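Envelopment polyprotein (Bovine Schmallenberg virus BH80/Germany/2011, PDB 7A56) probably drives entry of the virus by fusing its envelope with a host-cell membrane, as a class II fusion glycoprotein captured in its trimeric postfusion form. Local coordinates at residues P80-L85 with V330-T335. Sequence-based numbering, arbitrary orientation.
Sequences PAINGL and VSSVGT
Ala-81 offers both polar groups of its backbone to the facing loop. Its N donates to Gly-334 O at 2.9 Å, an almost straight bond (177° at the hydrogen), although the donor stands above the carbonyl plane. In return Ala-81 O accepts from Val-333 N at 3.0 Å, with the donor tilted modestly from the carbonyl plane, and also takes a CA-H...O contact from Ser-332. Ala-81 is the centre of an inverse gamma turn, closed by a weak bond from Ile-82 N to Pro-80 O.

The two cross-loop bonds run from one residue to two successive ones, beyond the end of the antiparallel pairing of strands 70-80 and 335-343, whose last pair at this end, Pro-80 with Thr-335, is non-hydrogen-bonded. Beyond it, 80-85 turns toward strand 86-92 through a type II turn from Ile-82 to Leu-85, with Gly-84 at a positive phi.

Apolar contacts between the two segments are few. Ala-81 CB meets Val-333 CG2 at 3.6 Å, while Ile-82 CG1 lies 3.6 Å from Ser-332 CA.

Ser-332 forms an ST turn: with OG anti to the backbone N (chi1 -174°), that oxygen accepts from Gly-334 N at 3.2 Å. The same OG is hydrogen-bonded to Thr-232 O of the second subunit, tying the loop to the trimer interface. One water links the loops, accepting from Asn-83 N and probably donating to Ser-331 O.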
loop_
_atom_site.group_PDB
_atom_site.type_symbol
_atom_site.label_atom_id
_atom_site.label_comp_id
_atom_site.label_asym_id
_atom_site.label_seq_id
_atom_site.Cartn_x
_atom_site.Cartn_y
_atom_site.Cartn_z
ATOM N N PRO A 80 -20.561 -8.919 -3.798
ATOM C CA PRO A 80 -19.294 -8.382 -3.238
ATOM C C PRO A 80 -19.047 -8.882 -1.837
ATOM O O PRO A 80 -19.977 -8.942 -1.025
ATOM C CB PRO A 80 -19.523 -6.863 -3.228
ATOM C CG PRO A 80 -20.497 -6.664 -4.424
ATOM C CD PRO A 80 -21.442 -7.849 -4.333
ATOM N N ALA A 81 -17.764 -9.155 -1.522
ATOM C CA ALA A 81 -17.409 -9.560 -0.160
ATOM C C ALA A 81 -17.361 -8.278 0.662
ATOM O O ALA A 81 -16.295 -7.701 0.881
ATOM C CB ALA A 81 -16.081 -10.312 -0.126
ATOM N N ILE A 82 -18.550 -7.810 1.084
ATOM C CA ILE A 82 -18.708 -6.553 1.816
ATOM C C ILE A 82 -19.438 -6.845 3.116
ATOM O O ILE A 82 -20.468 -7.505 3.115
ATOM C CB ILE A 82 -19.459 -5.484 0.987
ATOM C CG1 ILE A 82 -18.537 -4.983 -0.115
ATOM C CG2 ILE A 82 -19.945 -4.300 1.898
ATOM C CD1 ILE A 82 -19.208 -4.022 -1.149
ATOM N N ASN A 83 -18.898 -6.357 4.230
ATOM C CA ASN A 83 -19.499 -6.643 5.544
ATOM C C ASN A 83 -20.970 -6.208 5.652
ATOM O O ASN A 83 -21.298 -5.030 5.497
ATOM C CB ASN A 83 -18.645 -5.939 6.612
ATOM C CG ASN A 83 -19.085 -6.302 8.009
ATOM O OD1 ASN A 83 -18.804 -7.380 8.511
ATOM N ND2 ASN A 83 -19.796 -5.404 8.627
ATOM N N GLY A 84 -21.855 -7.153 6.013
ATOM C CA GLY A 84 -23.268 -6.900 6.189
ATOM C C GLY A 84 -24.122 -7.081 4.933
ATOM O O GLY A 84 -25.343 -7.083 5.036
ATOM N N LEU A 85 -23.530 -7.158 3.761
ATOM C CA LEU A 85 -24.339 -7.159 2.526
ATOM C C LEU A 85 -25.008 -8.504 2.291
ATOM O O LEU A 85 -24.432 -9.556 2.571
ATOM C CB LEU A 85 -23.435 -6.828 1.328
ATOM C CG LEU A 85 -24.112 -6.478 -0.025
ATOM C CD1 LEU A 85 -24.893 -5.225 0.079
ATOM C CD2 LEU A 85 -22.958 -6.293 -1.052
ATOM N N VAL A 330 -13.125 -2.097 6.203
ATOM C CA VAL A 330 -12.756 -2.037 4.813
ATOM C C VAL A 330 -14.054 -2.127 4.012
ATOM O O VAL A 330 -15.104 -2.530 4.525
ATOM C CB VAL A 330 -11.788 -3.177 4.414
ATOM C CG1 VAL A 330 -10.471 -3.088 5.140
ATOM C CG2 VAL A 330 -12.425 -4.586 4.697
ATOM N N SER A 331 -13.967 -1.771 2.734
ATOM C CA SER A 331 -15.130 -1.915 1.898
ATOM C C SER A 331 -15.093 -3.343 1.297
ATOM O O SER A 331 -15.085 -4.318 2.045
ATOM C CB SER A 331 -15.153 -0.781 0.883
ATOM O OG SER A 331 -13.903 -0.586 0.216
ATOM N N SER A 332 -14.992 -3.513 -0.016
ATOM C CA SER A 332 -14.960 -4.868 -0.598
ATOM C C SER A 332 -13.604 -5.540 -0.418
ATOM O O SER A 332 -12.580 -4.922 -0.662
ATOM C CB SER A 332 -15.237 -4.832 -2.098
ATOM O OG SER A 332 -15.328 -6.170 -2.587
ATOM N N VAL A 333 -13.587 -6.831 -0.063
ATOM C CA VAL A 333 -12.329 -7.609 -0.135
ATOM C C VAL A 333 -12.355 -8.646 -1.253
ATOM O O VAL A 333 -11.455 -9.503 -1.325
ATOM C CB VAL A 333 -11.994 -8.287 1.216
ATOM C CG1 VAL A 333 -11.867 -7.225 2.349
ATOM C CG2 VAL A 333 -13.104 -9.262 1.582
ATOM N N GLY A 334 -13.357 -8.613 -2.119
ATOM C CA GLY A 334 -13.354 -9.585 -3.170
ATOM C C GLY A 334 -14.785 -9.867 -3.626
ATOM O O GLY A 334 -15.670 -9.025 -3.473
ATOM N N THR A 335 -14.977 -11.062 -4.177
ATOM C CA THR A 335 -16.298 -11.492 -4.697
ATOM C C THR A 335 -16.647 -12.869 -4.140
ATOM O O THR A 335 -15.823 -13.806 -4.203
ATOM C CB THR A 335 -16.270 -11.568 -6.228
ATOM O OG1 THR A 335 -15.879 -10.330 -6.820
ATOM C CG2 THR A 335 -17.685 -12.072 -6.809
HETATM O O HOH W 1 -16.534 -4.851 4.255
#